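Long-range contact in putative sugar isomerase (Parabacteroides distasonis, PDB 3LMZ), which is of unproven function but probably isomerises a sugar on a xylose isomerase-like TIM barrel: residues H19-L32 and L39-H53. Residues are numbered along the deposited sequence; the frame is centred on the assembly and turned at random.
Sequences HLGMAGYTFVNFDL and LERLDIHYLCIKDFH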
loop_
_atom_site.group_PDB
_atom_site.type_symbol
_atom_site.label_atom_id
_atom_site.label_comp_id
_atom_site.label_asym_id
_atom_site.label_seq_id
_atom_site.Cartn_x
_atom_site.Cartn_y
_atom_site.Cartn_z
ATOM N N HIS A 19 -6.660 7.341 -14.939
ATOM C CA HIS A 19 -6.828 8.019 -13.661
ATOM C C HIS A 19 -7.218 6.989 -12.585
ATOM O O HIS A 19 -8.099 6.158 -12.782
ATOM C CB HIS A 19 -7.920 9.040 -13.781
ATOM C CG HIS A 19 -7.741 9.971 -14.933
ATOM N ND1 HIS A 19 -6.893 11.048 -14.860
ATOM C CD2 HIS A 19 -8.255 9.962 -16.191
ATOM C CE1 HIS A 19 -6.923 11.691 -16.015
ATOM N NE2 HIS A 19 -7.730 11.049 -16.842
ATOM N N LEU A 20 -6.587 7.058 -11.424
ATOM C CA LEU A 20 -6.885 6.214 -10.291
ATOM C C LEU A 20 -8.152 6.702 -9.572
ATOM O O LEU A 20 -8.281 7.877 -9.191
ATOM C CB LEU A 20 -5.704 6.232 -9.307
ATOM C CG LEU A 20 -5.832 5.354 -8.062
ATOM C CD1 LEU A 20 -6.097 3.875 -8.391
ATOM C CD2 LEU A 20 -4.557 5.397 -7.196
ATOM N N GLY A 21 -9.076 5.767 -9.347
ATOM C CA GLY A 21 -10.298 6.079 -8.607
ATOM C C GLY A 21 -10.693 4.979 -7.658
ATOM O O GLY A 21 -9.968 3.990 -7.459
HETATM N N MSE A 22 -11.853 5.170 -7.036
HETATM C CA MSE A 22 -12.463 4.160 -6.196
HETATM C C MSE A 22 -13.881 3.875 -6.669
HETATM O O MSE A 22 -14.673 4.750 -6.932
HETATM C CB MSE A 22 -12.505 4.618 -4.738
HETATM C CG MSE A 22 -12.905 3.513 -3.760
HETATM SE SE MSE A 22 -11.247 2.580 -3.291
HETATM C CE MSE A 22 -10.506 3.846 -2.086
ATOM N N ALA A 23 -14.153 2.579 -6.695
ATOM C CA ALA A 23 -15.468 2.060 -7.023
ATOM C C ALA A 23 -16.281 2.151 -5.697
ATOM O O ALA A 23 -15.747 1.836 -4.611
ATOM C CB ALA A 23 -15.319 0.557 -7.515
ATOM N N GLY A 24 -17.545 2.590 -5.765
ATOM C CA GLY A 24 -18.292 2.839 -4.544
ATOM C C GLY A 24 -18.587 1.594 -3.705
ATOM O O GLY A 24 -18.648 1.704 -2.452
ATOM N N TYR A 25 -18.752 0.431 -4.319
ATOM C CA TYR A 25 -19.036 -0.793 -3.571
ATOM C C TYR A 25 -17.961 -1.120 -2.533
ATOM O O TYR A 25 -18.232 -1.778 -1.515
ATOM C CB TYR A 25 -19.268 -1.970 -4.506
ATOM C CG TYR A 25 -19.728 -3.230 -3.858
ATOM C CD1 TYR A 25 -20.998 -3.302 -3.309
ATOM C CD2 TYR A 25 -18.933 -4.365 -3.851
ATOM C CE1 TYR A 25 -21.458 -4.501 -2.748
ATOM C CE2 TYR A 25 -19.396 -5.559 -3.334
ATOM C CZ TYR A 25 -20.673 -5.579 -2.753
ATOM O OH TYR A 25 -21.255 -6.737 -2.221
ATOM N N THR A 26 -16.724 -0.658 -2.795
ATOM C CA THR A 26 -15.682 -0.818 -1.769
ATOM C C THR A 26 -16.166 -0.368 -0.379
ATOM O O THR A 26 -15.782 -0.936 0.650
ATOM C CB THR A 26 -14.452 -0.056 -2.175
ATOM O OG1 THR A 26 -13.938 -0.630 -3.373
ATOM C CG2 THR A 26 -13.367 -0.082 -1.096
ATOM N N PHE A 27 -16.977 0.729 -0.367
ATOM C CA PHE A 27 -17.483 1.364 0.836
ATOM C C PHE A 27 -18.978 1.092 1.025
ATOM O O PHE A 27 -19.648 1.869 1.701
ATOM C CB PHE A 27 -17.167 2.869 0.747
ATOM C CG PHE A 27 -15.714 3.175 0.894
ATOM C CD1 PHE A 27 -15.124 3.241 2.152
ATOM C CD2 PHE A 27 -14.904 3.322 -0.222
ATOM C CE1 PHE A 27 -13.767 3.489 2.289
ATOM C CE2 PHE A 27 -13.542 3.564 -0.062
ATOM C CZ PHE A 27 -12.991 3.614 1.173
ATOM N N VAL A 28 -19.481 -0.087 0.653
ATOM C CA VAL A 28 -20.900 -0.395 0.848
ATOM C C VAL A 28 -21.312 -0.333 2.303
ATOM O O VAL A 28 -22.459 0.002 2.602
ATOM C CB VAL A 28 -21.260 -1.772 0.243
ATOM C CG1 VAL A 28 -20.525 -2.949 0.965
ATOM C CG2 VAL A 28 -22.801 -2.009 0.216
ATOM N N ASN A 29 -20.384 -0.632 3.233
ATOM C CA ASN A 29 -20.681 -0.629 4.639
ATOM C C ASN A 29 -20.403 0.706 5.373
ATOM O O ASN A 29 -20.528 0.777 6.627
ATOM C CB ASN A 29 -19.945 -1.789 5.349
ATOM C CG ASN A 29 -20.496 -3.160 4.943
ATOM O OD1 ASN A 29 -21.707 -3.311 4.827
ATOM N ND2 ASN A 29 -19.632 -4.109 4.676
ATOM N N PHE A 30 -20.018 1.749 4.610
ATOM C CA PHE A 30 -19.598 3.031 5.127
ATOM C C PHE A 30 -20.308 4.205 4.504
ATOM O O PHE A 30 -20.709 4.140 3.329
ATOM C CB PHE A 30 -18.086 3.177 5.019
ATOM C CG PHE A 30 -17.382 2.083 5.782
ATOM C CD1 PHE A 30 -17.235 2.162 7.157
ATOM C CD2 PHE A 30 -17.081 0.902 5.170
ATOM C CE1 PHE A 30 -16.677 1.122 7.909
ATOM C CE2 PHE A 30 -16.535 -0.152 5.890
ATOM C CZ PHE A 30 -16.332 -0.047 7.282
ATOM N N ASP A 31 -20.504 5.261 5.278
ATOM C CA ASP A 31 -21.131 6.456 4.766
ATOM C C ASP A 31 -20.234 7.269 3.856
ATOM O O ASP A 31 -19.027 7.020 3.700
ATOM C CB ASP A 31 -21.795 7.303 5.856
ATOM C CG ASP A 31 -20.851 7.834 6.851
ATOM O OD1 ASP A 31 -19.651 7.972 6.547
ATOM O OD2 ASP A 31 -21.314 8.189 7.972
ATOM N N LEU A 32 -20.842 8.265 3.239
ATOM C CA LEU A 32 -20.071 9.107 2.304
ATOM C C LEU A 32 -18.946 9.877 2.991
ATOM O O LEU A 32 -17.856 10.001 2.408
ATOM C CB LEU A 32 -21.007 10.057 1.560
ATOM C CG LEU A 32 -20.347 10.952 0.530
ATOM C CD1 LEU A 32 -19.728 10.170 -0.560
ATOM C CD2 LEU A 32 -21.427 11.932 0.006
ATOM N N LEU A 39 -10.587 8.431 0.816
ATOM C CA LEU A 39 -9.965 8.805 -0.466
ATOM C C LEU A 39 -8.972 9.963 -0.293
ATOM O O LEU A 39 -7.908 9.971 -0.901
ATOM C CB LEU A 39 -11.022 9.198 -1.539
ATOM C CG LEU A 39 -11.631 8.046 -2.368
ATOM C CD1 LEU A 39 -12.320 7.018 -1.527
ATOM C CD2 LEU A 39 -12.588 8.650 -3.385
ATOM N N GLU A 40 -9.374 10.968 0.448
ATOM C CA GLU A 40 -8.548 12.151 0.685
ATOM C C GLU A 40 -7.175 11.727 1.256
ATOM O O GLU A 40 -6.128 12.164 0.812
ATOM C CB GLU A 40 -9.244 13.141 1.626
ATOM C CG GLU A 40 -8.584 14.439 1.853
ATOM C CD GLU A 40 -9.491 15.372 2.636
ATOM O OE1 GLU A 40 -10.203 14.905 3.546
ATOM O OE2 GLU A 40 -9.474 16.601 2.389
ATOM N N ARG A 41 -7.199 10.867 2.278
ATOM C CA ARG A 41 -5.974 10.402 2.946
ATOM C C ARG A 41 -5.109 9.545 1.969
ATOM O O ARG A 41 -3.914 9.562 2.088
ATOM C CB ARG A 41 -6.307 9.598 4.222
ATOM C CG ARG A 41 -6.846 10.409 5.373
ATOM C CD ARG A 41 -6.942 9.534 6.653
ATOM N NE ARG A 41 -5.612 9.205 7.167
ATOM C CZ ARG A 41 -5.360 8.269 8.081
ATOM N NH1 ARG A 41 -6.352 7.585 8.604
ATOM N NH2 ARG A 41 -4.134 8.020 8.491
ATOM N N LEU A 42 -5.767 8.814 1.068
ATOM C CA LEU A 42 -5.066 8.034 0.047
ATOM C C LEU A 42 -4.635 8.785 -1.188
ATOM O O LEU A 42 -4.023 8.223 -2.067
ATOM C CB LEU A 42 -5.918 6.852 -0.409
ATOM C CG LEU A 42 -6.281 5.806 0.613
ATOM C CD1 LEU A 42 -7.467 4.950 0.060
ATOM C CD2 LEU A 42 -5.072 4.985 0.946
ATOM N N ASP A 43 -4.888 10.096 -1.242
ATOM C CA ASP A 43 -4.580 10.916 -2.424
ATOM C C ASP A 43 -5.286 10.441 -3.686
ATOM O O ASP A 43 -4.744 10.487 -4.783
ATOM C CB ASP A 43 -3.074 11.024 -2.635
ATOM C CG ASP A 43 -2.647 12.154 -3.591
ATOM O OD1 ASP A 43 -3.318 13.221 -3.640
ATOM O OD2 ASP A 43 -1.620 11.977 -4.316
ATOM N N ILE A 44 -6.549 10.041 -3.541
ATOM C CA ILE A 44 -7.389 9.567 -4.636
ATOM C C ILE A 44 -8.465 10.637 -4.880
ATOM O O ILE A 44 -9.110 11.089 -3.927
ATOM C CB ILE A 44 -8.048 8.174 -4.321
ATOM C CG1 ILE A 44 -6.939 7.106 -4.185
ATOM C CG2 ILE A 44 -9.138 7.830 -5.354
ATOM C CD1 ILE A 44 -7.418 5.715 -3.708
ATOM N N HIS A 45 -8.669 10.962 -6.151
ATOM C CA HIS A 45 -9.428 12.161 -6.533
ATOM C C HIS A 45 -10.679 11.837 -7.324
ATOM O O HIS A 45 -11.335 12.752 -7.744
ATOM C CB HIS A 45 -8.456 13.147 -7.263
ATOM C CG HIS A 45 -7.344 13.532 -6.363
ATOM N ND1 HIS A 45 -7.538 14.404 -5.313
ATOM C CD2 HIS A 45 -6.061 13.119 -6.292
ATOM C CE1 HIS A 45 -6.408 14.490 -4.617
ATOM N NE2 HIS A 45 -5.507 13.704 -5.184
ATOM N N TYR A 46 -10.985 10.535 -7.497
ATOM C CA TYR A 46 -12.141 10.153 -8.301
ATOM C C TYR A 46 -12.926 9.041 -7.597
ATOM O O TYR A 46 -12.339 8.087 -7.159
ATOM C CB TYR A 46 -11.687 9.681 -9.696
ATOM C CG TYR A 46 -10.990 10.784 -10.458
ATOM C CD1 TYR A 46 -11.730 11.783 -11.056
ATOM C CD2 TYR A 46 -9.629 10.789 -10.586
ATOM C CE1 TYR A 46 -11.118 12.818 -11.742
ATOM C CE2 TYR A 46 -8.992 11.832 -11.243
ATOM C CZ TYR A 46 -9.759 12.829 -11.828
ATOM O OH TYR A 46 -9.131 13.868 -12.522
ATOM N N LEU A 47 -14.261 9.193 -7.616
ATOM C CA LEU A 47 -15.183 8.264 -6.979
ATOM C C LEU A 47 -16.305 7.951 -7.996
ATOM O O LEU A 47 -16.911 8.865 -8.563
ATOM C CB LEU A 47 -15.787 8.884 -5.730
ATOM C CG LEU A 47 -16.858 8.093 -4.995
ATOM C CD1 LEU A 47 -16.328 6.721 -4.487
ATOM C CD2 LEU A 47 -17.536 8.910 -3.845
ATOM N N CYS A 48 -16.592 6.649 -8.138
ATOM C CA CYS A 48 -17.757 6.247 -8.883
ATOM C C CYS A 48 -18.946 6.225 -7.911
ATOM O O CYS A 48 -18.856 5.641 -6.823
ATOM C CB CYS A 48 -17.552 4.899 -9.558
ATOM S SG CYS A 48 -18.791 4.612 -10.882
ATOM N N ILE A 49 -20.066 6.889 -8.283
ATOM C CA ILE A 49 -21.123 7.201 -7.334
ATOM C C ILE A 49 -22.149 6.077 -7.255
ATOM O O ILE A 49 -22.808 5.783 -8.282
ATOM C CB ILE A 49 -21.857 8.513 -7.775
ATOM C CG1 ILE A 49 -20.865 9.684 -7.936
ATOM C CG2 ILE A 49 -23.007 8.856 -6.772
ATOM C CD1 ILE A 49 -21.517 10.931 -8.605
ATOM N N LYS A 50 -22.403 5.582 -6.026
ATOM C CA LYS A 50 -23.381 4.552 -5.738
ATOM C C LYS A 50 -24.611 5.112 -5.032
ATOM O O LYS A 50 -24.528 6.124 -4.354
ATOM C CB LYS A 50 -22.757 3.415 -4.924
ATOM C CG LYS A 50 -21.923 2.429 -5.719
ATOM C CD LYS A 50 -22.629 1.596 -6.708
ATOM C CE LYS A 50 -23.603 0.616 -6.097
ATOM N NZ LYS A 50 -24.163 -0.301 -7.099
ATOM N N ASP A 51 -25.730 4.432 -5.266
ATOM C CA ASP A 51 -27.004 4.839 -4.713
ATOM C C ASP A 51 -27.035 4.915 -3.188
ATOM O O ASP A 51 -27.746 5.738 -2.615
ATOM C CB ASP A 51 -28.152 3.972 -5.248
ATOM C CG ASP A 51 -28.008 2.449 -4.941
ATOM O OD1 ASP A 51 -26.986 2.016 -4.393
ATOM O OD2 ASP A 51 -28.958 1.713 -5.318
ATOM N N PHE A 52 -26.226 4.083 -2.506
ATOM C CA PHE A 52 -26.139 4.157 -1.030
ATOM C C PHE A 52 -25.418 5.388 -0.477
ATOM O O PHE A 52 -25.473 5.692 0.734
ATOM C CB PHE A 52 -25.594 2.826 -0.457
ATOM C CG PHE A 52 -24.344 2.324 -1.117
ATOM C CD1 PHE A 52 -23.126 2.909 -0.837
ATOM C CD2 PHE A 52 -24.359 1.145 -1.885
ATOM C CE1 PHE A 52 -21.981 2.428 -1.407
ATOM C CE2 PHE A 52 -23.207 0.704 -2.427
ATOM C CZ PHE A 52 -22.030 1.309 -2.178
ATOM N N HIS A 53 -24.739 6.107 -1.358
ATOM C CA HIS A 53 -24.196 7.422 -1.069
ATOM C C HIS A 53 -25.026 8.602 -1.647
ATOM O O HIS A 53 -25.153 9.659 -0.993
ATOM C CB HIS A 53 -22.748 7.510 -1.539
ATOM C CG HIS A 53 -21.819 6.657 -0.775
ATOM N ND1 HIS A 53 -20.666 6.146 -1.322
ATOM C CD2 HIS A 53 -21.887 6.191 0.497
ATOM C CE1 HIS A 53 -20.032 5.427 -0.401
ATOM N NE2 HIS A 53 -20.752 5.431 0.710
HETATM O O HOH W 1 -6.792 9.942 -8.195
#
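His53 reaches across to the loop after strand 19-22 and donates from NE2 to Phe30 O (2.9 Å), the acceptor lying in the imidazole plane. With CG anti to the carbonyl carbon (chi1 -68°), the ring stands between two neighbours: Leu32 CA sits over one face, a CH-pi contact offset toward the rim, and Phe52 CD1 lies over the centre of the opposite face. Phe52, its CG placed between backbone N and carbonyl carbon, brings CZ edge-on to within 3.4 Å of Gly24 O, while Val28 CA lies over one ring face, 4.0 Å from the centroid. An alanine in place of His53 would probably leave Phe30 O without its donor and open a gap between Leu32 and Phe52.

At the other end, strands 19-22 and 46-49 run broadly the same way, their axes 47° apart, and meet in a single bridge; helix 32-41 joins them in a beta-alpha-beta crossover. Selenomethionine Met22 straddles Leu47 in register: its N donates to Tyr46 O, and its O accepts a nearly straight bond from Cys48 N (174°). Its side chain is bent at chi2 and chi3; in the conformer described, CE lies against Leu39 CD1 (3.7 Å), Leu42 CD1 and Ile44 CD1, with Ile243 of helix 240-256 also against the side chain. Leu39 CD1 touches Phe27 CE2 as well (3.9 Å). Ahead of the bridge, a water donates to Leu20 O and accepts from His45 N.

Two backbone bonds thus join neighbouring barrel strands, apolar packing fills the layer between strands and helices, and one imidazole N-H ties down the loop entering helix 32-41.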